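Local structure of NAD-dependent aldehyde dehydrogenase (Sinorhizobium meliloti, 3U4J) at residues V113-P116 / G122-G125; I117-G122 / Y297-Q302; F173-A178 / S201-R206. The protein probably oxidises aldehydes with NAD or NADP as electron acceptor, as expected of an aldehyde dehydrogenase, and assembles as a tetramer with a bound calcium ion. All blocks are in the same frame, centred on the assembly; numbering follows the deposited sequence.

Contact 1. Residues V113-P116 / G122-G125; sequences VGKP and GEIG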
loop_
_atom_site.group_PDB
_atom_site.type_symbol
_atom_site.label_atom_id
_atom_site.label_comp_id
_atom_site.label_asym_id
_atom_site.label_seq_id
_atom_site.Cartn_x
_atom_site.Cartn_y
_atom_site.Cartn_z
ATOM N N VAL A 113 -7.636 -35.936 -16.278
ATOM C CA VAL A 113 -6.228 -35.610 -16.137
ATOM C C VAL A 113 -5.388 -36.859 -15.783
ATOM O O VAL A 113 -4.222 -36.886 -16.095
ATOM C CB VAL A 113 -5.980 -34.479 -15.066
ATOM C CG1 VAL A 113 -4.482 -34.210 -14.859
ATOM C CG2 VAL A 113 -6.718 -33.196 -15.430
ATOM N N GLY A 114 -5.973 -37.868 -15.142
ATOM C CA GLY A 114 -5.185 -38.975 -14.569
ATOM C C GLY A 114 -4.623 -38.637 -13.195
ATOM O O GLY A 114 -3.695 -39.271 -12.720
ATOM N N LYS A 115 -5.206 -37.625 -12.566
ATOM C CA LYS A 115 -4.798 -37.123 -11.267
ATOM C C LYS A 115 -5.388 -38.032 -10.201
ATOM O O LYS A 115 -6.572 -38.377 -10.271
ATOM C CB LYS A 115 -5.403 -35.719 -11.118
ATOM C CG LYS A 115 -4.817 -34.789 -10.103
ATOM C CD LYS A 115 -5.605 -33.456 -10.142
ATOM C CE LYS A 115 -5.198 -32.578 -11.328
ATOM N NZ LYS A 115 -3.842 -31.987 -11.144
ATOM N N PRO A 116 -4.572 -38.440 -9.213
ATOM C CA PRO A 116 -5.105 -39.229 -8.100
ATOM C C PRO A 116 -6.314 -38.529 -7.460
ATOM O O PRO A 116 -6.266 -37.323 -7.224
ATOM C CB PRO A 116 -3.938 -39.260 -7.117
ATOM C CG PRO A 116 -2.729 -39.125 -7.971
ATOM C CD PRO A 116 -3.137 -38.166 -9.061
ATOM N N GLY A 122 -8.540 -32.557 -2.945
ATOM C CA GLY A 122 -7.838 -31.440 -2.262
ATOM C C GLY A 122 -7.700 -30.206 -3.151
ATOM O O GLY A 122 -7.845 -29.064 -2.681
ATOM N N GLU A 123 -7.409 -30.418 -4.430
ATOM C CA GLU A 123 -7.376 -29.291 -5.376
ATOM C C GLU A 123 -8.695 -28.527 -5.548
ATOM O O GLU A 123 -8.690 -27.296 -5.641
ATOM C CB GLU A 123 -6.853 -29.738 -6.731
ATOM C CG GLU A 123 -5.381 -29.996 -6.709
ATOM C CD GLU A 123 -4.846 -30.475 -8.057
ATOM O OE1 GLU A 123 -5.535 -30.307 -9.109
ATOM O OE2 GLU A 123 -3.721 -31.027 -8.056
ATOM N N ILE A 124 -9.805 -29.252 -5.636
ATOM C CA ILE A 124 -11.115 -28.605 -5.767
ATOM C C ILE A 124 -11.365 -27.733 -4.539
ATOM O O ILE A 124 -11.809 -26.607 -4.667
ATOM C CB ILE A 124 -12.277 -29.640 -5.907
ATOM C CG1 ILE A 124 -12.013 -30.609 -7.069
ATOM C CG2 ILE A 124 -13.646 -28.937 -6.082
ATOM C CD1 ILE A 124 -11.710 -29.935 -8.465
ATOM N N GLY A 125 -11.077 -28.267 -3.347
ATOM C CA GLY A 125 -11.173 -27.483 -2.102
ATOM C C GLY A 125 -10.302 -26.241 -2.115
ATOM O O GLY A 125 -10.721 -25.153 -1.699
#

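Contact 2. Residues I117-G122 / Y297-Q302; sequences IAQARG and YHNAGQ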
loop_
_atom_site.group_PDB
_atom_site.type_symbol
_atom_site.label_atom_id
_atom_site.label_comp_id
_atom_site.label_asym_id
_atom_site.label_seq_id
_atom_site.Cartn_x
_atom_site.Cartn_y
_atom_site.Cartn_z
ATOM N N ILE A 117 -7.369 -39.294 -7.177
ATOM C CA ILE A 117 -8.642 -38.732 -6.696
ATOM C C ILE A 117 -8.530 -37.958 -5.361
ATOM O O ILE A 117 -9.181 -36.922 -5.164
ATOM C CB ILE A 117 -9.780 -39.776 -6.649
ATOM C CG1 ILE A 117 -11.111 -39.067 -6.327
ATOM C CG2 ILE A 117 -9.474 -40.915 -5.650
ATOM C CD1 ILE A 117 -11.766 -38.431 -7.533
ATOM N N ALA A 118 -7.670 -38.436 -4.475
ATOM C CA ALA A 118 -7.450 -37.738 -3.214
ATOM C C ALA A 118 -6.773 -36.394 -3.472
ATOM O O ALA A 118 -7.115 -35.410 -2.828
ATOM C CB ALA A 118 -6.618 -38.613 -2.232
ATOM N N GLN A 119 -5.814 -36.349 -4.400
ATOM C CA GLN A 119 -5.199 -35.079 -4.785
ATOM C C GLN A 119 -6.232 -34.167 -5.472
ATOM O O GLN A 119 -6.324 -32.974 -5.161
ATOM C CB GLN A 119 -4.004 -35.292 -5.705
ATOM C CG GLN A 119 -3.390 -34.007 -6.264
ATOM C CD GLN A 119 -2.422 -34.289 -7.396
ATOM O OE1 GLN A 119 -1.887 -35.398 -7.499
ATOM N NE2 GLN A 119 -2.183 -33.298 -8.243
ATOM N N ALA A 120 -6.988 -34.728 -6.415
ATOM C CA ALA A 120 -8.013 -33.949 -7.119
ATOM C C ALA A 120 -8.977 -33.336 -6.112
ATOM O O ALA A 120 -9.276 -32.167 -6.205
ATOM C CB ALA A 120 -8.752 -34.788 -8.132
ATOM N N ARG A 121 -9.420 -34.117 -5.135
ATOM C CA ARG A 121 -10.381 -33.632 -4.146
ATOM C C ARG A 121 -9.801 -32.440 -3.377
ATOM O O ARG A 121 -10.488 -31.433 -3.201
ATOM C CB ARG A 121 -10.789 -34.765 -3.193
ATOM C CG ARG A 121 -11.797 -34.394 -2.114
ATOM C CD ARG A 121 -12.044 -35.582 -1.134
ATOM N NE ARG A 121 -12.641 -36.712 -1.851
ATOM C CZ ARG A 121 -12.025 -37.851 -2.150
ATOM N NH1 ARG A 121 -10.777 -38.088 -1.757
ATOM N NH2 ARG A 121 -12.683 -38.778 -2.819
ATOM N N GLY A 122 -8.540 -32.557 -2.945
ATOM C CA GLY A 122 -7.838 -31.440 -2.262
ATOM C C GLY A 122 -7.700 -30.206 -3.151
ATOM O O GLY A 122 -7.845 -29.064 -2.681
ATOM N N TYR A 297 7.553 -35.909 -7.639
ATOM C CA TYR A 297 6.443 -36.825 -7.924
ATOM C C TYR A 297 5.044 -36.200 -7.943
ATOM O O TYR A 297 4.098 -36.801 -8.465
ATOM C CB TYR A 297 6.464 -37.988 -6.941
ATOM C CG TYR A 297 7.774 -38.751 -6.961
ATOM C CD1 TYR A 297 8.450 -38.960 -8.165
ATOM C CD2 TYR A 297 8.338 -39.266 -5.778
ATOM C CE1 TYR A 297 9.666 -39.641 -8.197
ATOM C CE2 TYR A 297 9.553 -39.984 -5.811
ATOM C CZ TYR A 297 10.192 -40.156 -7.032
ATOM O OH TYR A 297 11.372 -40.847 -7.117
ATOM N N HIS A 298 4.903 -35.027 -7.345
ATOM C CA HIS A 298 3.629 -34.336 -7.336
ATOM C C HIS A 298 3.114 -34.223 -8.765
ATOM O O HIS A 298 3.842 -33.790 -9.665
ATOM C CB HIS A 298 3.793 -32.940 -6.737
ATOM C CG HIS A 298 2.540 -32.117 -6.793
ATOM N ND1 HIS A 298 1.366 -32.519 -6.202
ATOM C CD2 HIS A 298 2.277 -30.928 -7.393
ATOM C CE1 HIS A 298 0.434 -31.603 -6.409
ATOM N NE2 HIS A 298 0.960 -30.634 -7.140
ATOM N N ASN A 299 1.863 -34.622 -8.961
ATOM C CA ASN A 299 1.254 -34.622 -10.278
ATOM C C ASN A 299 2.038 -35.436 -11.298
ATOM O O ASN A 299 2.012 -35.145 -12.493
ATOM C CB ASN A 299 1.062 -33.189 -10.776
ATOM C CG ASN A 299 -0.203 -33.030 -11.578
ATOM O OD1 ASN A 299 -0.202 -32.443 -12.670
ATOM N ND2 ASN A 299 -1.292 -33.524 -11.038
ATOM N N ALA A 300 2.761 -36.441 -10.814
ATOM C CA ALA A 300 3.596 -37.288 -11.662
ATOM C C ALA A 300 4.688 -36.456 -12.364
ATOM O O ALA A 300 5.135 -36.785 -13.468
ATOM C CB ALA A 300 2.720 -38.113 -12.666
ATOM N N GLY A 301 5.125 -35.385 -11.685
ATOM C CA GLY A 301 6.126 -34.466 -12.206
ATOM C C GLY A 301 5.670 -33.601 -13.361
ATOM O O GLY A 301 6.490 -32.889 -13.945
ATOM N N GLN A 302 4.374 -33.668 -13.701
ATOM C CA GLN A 302 3.819 -32.842 -14.763
ATOM C C GLN A 302 3.411 -31.512 -14.099
ATOM O O GLN A 302 2.224 -31.255 -13.831
ATOM C CB GLN A 302 2.604 -33.525 -15.385
ATOM C CG GLN A 302 2.926 -34.871 -16.048
ATOM C CD GLN A 302 1.694 -35.719 -16.276
ATOM O OE1 GLN A 302 0.884 -35.968 -15.357
ATOM N NE2 GLN A 302 1.560 -36.195 -17.467
HETATM O O HOH W 1 0.393 -36.616 -7.368
#

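Contact 3. Residues F173-A178 / S201-R206; sequences FPFIIA and SGTSIR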
loop_
_atom_site.group_PDB
_atom_site.type_symbol
_atom_site.label_atom_id
_atom_site.label_comp_id
_atom_site.label_asym_id
_atom_site.label_seq_id
_atom_site.Cartn_x
_atom_site.Cartn_y
_atom_site.Cartn_z
ATOM N N PHE A 173 -3.099 -28.858 -14.514
ATOM C CA PHE A 173 -3.909 -28.386 -13.372
ATOM C C PHE A 173 -5.073 -27.531 -13.888
ATOM O O PHE A 173 -5.099 -26.316 -13.675
ATOM C CB PHE A 173 -3.070 -27.540 -12.404
ATOM C CG PHE A 173 -1.957 -28.287 -11.730
ATOM C CD1 PHE A 173 -2.211 -29.073 -10.615
ATOM C CD2 PHE A 173 -0.660 -28.180 -12.206
ATOM C CE1 PHE A 173 -1.150 -29.777 -9.973
ATOM C CE2 PHE A 173 0.405 -28.869 -11.592
ATOM C CZ PHE A 173 0.153 -29.656 -10.466
ATOM N N PRO A 174 -6.021 -28.151 -14.584
ATOM C CA PRO A 174 -6.998 -27.313 -15.285
ATOM C C PRO A 174 -7.845 -26.487 -14.338
ATOM O O PRO A 174 -8.014 -25.287 -14.583
ATOM C CB PRO A 174 -7.877 -28.315 -16.029
ATOM C CG PRO A 174 -7.032 -29.555 -16.135
ATOM C CD PRO A 174 -6.262 -29.578 -14.822
ATOM N N PHE A 175 -8.345 -27.092 -13.263
ATOM C CA PHE A 175 -9.273 -26.363 -12.412
ATOM C C PHE A 175 -8.519 -25.299 -11.627
ATOM O O PHE A 175 -9.006 -24.165 -11.433
ATOM C CB PHE A 175 -10.060 -27.310 -11.489
ATOM C CG PHE A 175 -11.397 -26.744 -11.025
ATOM C CD1 PHE A 175 -12.433 -26.513 -11.938
ATOM C CD2 PHE A 175 -11.635 -26.480 -9.680
ATOM C CE1 PHE A 175 -13.671 -26.040 -11.522
ATOM C CE2 PHE A 175 -12.895 -25.970 -9.241
ATOM C CZ PHE A 175 -13.895 -25.764 -10.146
ATOM N N ILE A 176 -7.326 -25.674 -11.161
ATOM C CA ILE A 176 -6.499 -24.754 -10.386
ATOM C C ILE A 176 -6.160 -23.514 -11.169
ATOM O O ILE A 176 -6.327 -22.389 -10.676
ATOM C CB ILE A 176 -5.205 -25.441 -9.871
ATOM C CG1 ILE A 176 -5.552 -26.392 -8.711
ATOM C CG2 ILE A 176 -4.169 -24.397 -9.474
ATOM C CD1 ILE A 176 -5.485 -25.753 -7.329
ATOM N N ILE A 177 -5.681 -23.701 -12.395
ATOM C CA ILE A 177 -5.216 -22.565 -13.174
ATOM C C ILE A 177 -6.387 -21.662 -13.551
ATOM O O ILE A 177 -6.257 -20.438 -13.518
ATOM C CB ILE A 177 -4.288 -23.007 -14.354
ATOM C CG1 ILE A 177 -2.987 -23.569 -13.708
ATOM C CG2 ILE A 177 -3.872 -21.811 -15.220
ATOM C CD1 ILE A 177 -2.213 -24.522 -14.548
ATOM N N ALA A 178 -7.532 -22.254 -13.880
ATOM C CA ALA A 178 -8.728 -21.426 -14.129
ATOM C C ALA A 178 -9.032 -20.568 -12.880
ATOM O O ALA A 178 -9.293 -19.345 -12.985
ATOM C CB ALA A 178 -9.901 -22.304 -14.467
ATOM N N SER A 201 -11.257 -30.490 -20.583
ATOM C CA SER A 201 -12.158 -29.359 -20.622
ATOM C C SER A 201 -13.327 -29.449 -19.649
ATOM O O SER A 201 -14.020 -28.476 -19.448
ATOM C CB SER A 201 -12.652 -29.154 -22.056
ATOM O OG SER A 201 -11.562 -28.794 -22.885
ATOM N N GLY A 202 -13.531 -30.608 -19.043
ATOM C CA GLY A 202 -14.743 -30.869 -18.275
ATOM C C GLY A 202 -14.886 -29.975 -17.057
ATOM O O GLY A 202 -15.929 -29.333 -16.872
ATOM N N THR A 203 -13.855 -29.896 -16.213
ATOM C CA THR A 203 -14.028 -29.025 -15.023
ATOM C C THR A 203 -14.146 -27.533 -15.364
ATOM O O THR A 203 -14.815 -26.790 -14.633
ATOM C CB THR A 203 -12.980 -29.263 -13.894
ATOM O OG1 THR A 203 -11.685 -28.984 -14.392
ATOM C CG2 THR A 203 -13.056 -30.671 -13.395
ATOM N N SER A 204 -13.541 -27.094 -16.475
ATOM C CA SER A 204 -13.609 -25.683 -16.870
ATOM C C SER A 204 -14.976 -25.256 -17.399
ATOM O O SER A 204 -15.408 -24.138 -17.185
ATOM C CB SER A 204 -12.513 -25.358 -17.904
ATOM O OG SER A 204 -11.242 -25.590 -17.283
ATOM N N ILE A 205 -15.641 -26.157 -18.108
ATOM C CA ILE A 205 -16.986 -25.916 -18.584
ATOM C C ILE A 205 -17.899 -25.937 -17.357
ATOM O O ILE A 205 -18.766 -25.065 -17.202
ATOM C CB ILE A 205 -17.403 -27.020 -19.612
ATOM C CG1 ILE A 205 -16.762 -26.733 -20.977
ATOM C CG2 ILE A 205 -18.918 -27.124 -19.718
ATOM C CD1 ILE A 205 -16.774 -27.951 -21.923
ATOM N N ARG A 206 -17.698 -26.914 -16.480
ATOM C CA ARG A 206 -18.473 -26.921 -15.232
ATOM C C ARG A 206 -18.285 -25.622 -14.435
ATOM O O ARG A 206 -19.248 -25.096 -13.878
ATOM C CB ARG A 206 -18.203 -28.160 -14.330
ATOM C CG ARG A 206 -18.704 -29.498 -14.873
ATOM C CD ARG A 206 -20.222 -29.590 -14.992
ATOM N NE ARG A 206 -20.871 -29.699 -13.680
ATOM C CZ ARG A 206 -21.774 -28.837 -13.204
ATOM N NH1 ARG A 206 -22.165 -27.795 -13.924
ATOM N NH2 ARG A 206 -22.307 -29.029 -11.999
HETATM O O HOH W 2 -8.888 -24.556 -17.164
#

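Contact 1. Residues V113-P116 / G122-G125
Lys115 and Glu123 reach for one another from opposite directions and carry the whole contact as a buried salt bridge. Lys115 leaves the loop with CG anti to its backbone N (chi1 -161°) and runs straight as far as CD, then bends twice, at chi3 and again at chi4. The double bend folds the chain end against the carboxylate: Lys115 CE lies 3.2 Å from Glu123 OE1, and NZ sits before both oxygens. The bond from Lys115 NZ to Glu123 OE2, 3.2 Å long, uses the syn lone pair of that oxygen; the one from NZ to Glu123 OE1, at 3.1 Å, is weak. Glu123 arrives from its helix with CG beside the backbone N (chi1 -73°) and an extended chain beyond, which pushes the carboxylate clear of the helix surface.

Each charged group has a second partner. The ammonium also donates to the carbonyl O of Asn172, while Glu123 OE2 accepts from Gln119 NE2 one helical turn earlier, so these buried polar ends are held by more than one partner. Phe173 packs on both chains. Gly114, with positive phi, breaks helix 102-113, and Pro116 is the N-cap of helix 117-138. The arrangement is a tight loop between these helices, its lysine paired to a glutamate in the second turn of helix 117-138 and tied to the Trp-Asn-Phe-Pro loop familiar in the aldehyde dehydrogenase fold.

Contact 2. Residues I117-G122 / Y297-Q302
A chi1 of 174° swings CG of Gln119 to the far side from its backbone N, and the extended chain then carries the amide straight from helix 117-138 into the turn 297-302; His298, with a similar chi1 (175°), brings its imidazole round to meet it. The amide nitrogen does the touching: Gln119 NE2 lies 3.6 Å from His298 CE1, in an oblique approach with the amide and ring planes 34° apart. Asn299 comes up beside the same nitrogen, its side chain crossing that of Gln119 at about a right angle. With NE2 engaged by Glu123 OE2, the rotation of the amide is probably fixed and its oxygen turned toward the loop backbone.

That oxygen is met by a water. The water donates to Gln119 OE1 at 2.6 Å and accepts from Asn299 N at 2.9 Å, joining helix and loop through one shared molecule. Substituting a leucine for Gln119 would probably strip this water of its helix-side acceptor and deprive Glu123 of a donor.

The loop backbone is itself tightly wound. Asn299, Ala300 and Gly301 all have positive phi, and Gly301 N bonds to His298 O at 2.9 Å, as does Gln302 N to Asn299 O at 3.0 Å. The turn, which follows helix 285-297, includes the Gly-Gln that begins the Gly-Gln-Cys-Cys sequence, the segment that in aldehyde dehydrogenases carries the catalytic cysteine.

Contact 3. Residues F173-A178 / S201-R206
Phe175 meets the carbonyl O of Thr203 with its ring edge, while Thr203 CB lies off the ring plane beside CD1. Phe175 CE1 is 3.4 Å from Thr203 O, with the oxygen near the ring plane, and Phe175 CD1 is 3.4 Å from Thr203 CB; the two side chains cross at a slant. A chi1 of -156° places CG of Phe175 beside its own carbonyl carbon, and the ring leans off its helix toward the neighbouring one; it also packs on Ile124 and Cys127 of helix 117-138.

Helices 174-187 and 202-214 are the connections of two successive beta-alpha-beta crossovers, linking the parallel strands 153-168, 191-195 and 221-223 of the Rossmann-type cofactor domain. Their opening turns run at 41° to each other with axes 9.1 Å apart.

Thr203 holds OG1 between its backbone N and carbonyl carbon (chi1 62°), which brings this hydroxyl oxygen of Thr203 to 3.7 Å from Phe175 CB. Its polar partner is Glu109 of helix 102-113, whose other carboxylate oxygen accepts from Phe175 N, so one carboxylate bridges both helix starts. Farther round, a water donates to Pro174 O at 2.8 Å and lies 2.6 Å from Ser204 OG, spanning the two groups where they stand 4.2 Å apart.

How the contacts relate
Contacts 1 and 2 are neighbours, with centres about 6 Å apart; both draw on helix 117-138 and share Gly122. The centre of contact 3 lies about 11 Å from that of contact 1 and about 15 Å from that of contact 2. Along the chain contact 1 closes before contact 3 opens, and contact 3 is nested within the long excursion closed by contact 2. Contact 3 joins two Rossmann-type helices, and its Phe173 is the meeting point: the ring touches Lys115 and Glu123 of contact 1 and His298 and Asn299 of contact 2. With Phe175 on Ile124, it brings helix 174-187 to helix 117-138 and to the turn that opens the segment probably carrying the catalytic cysteine.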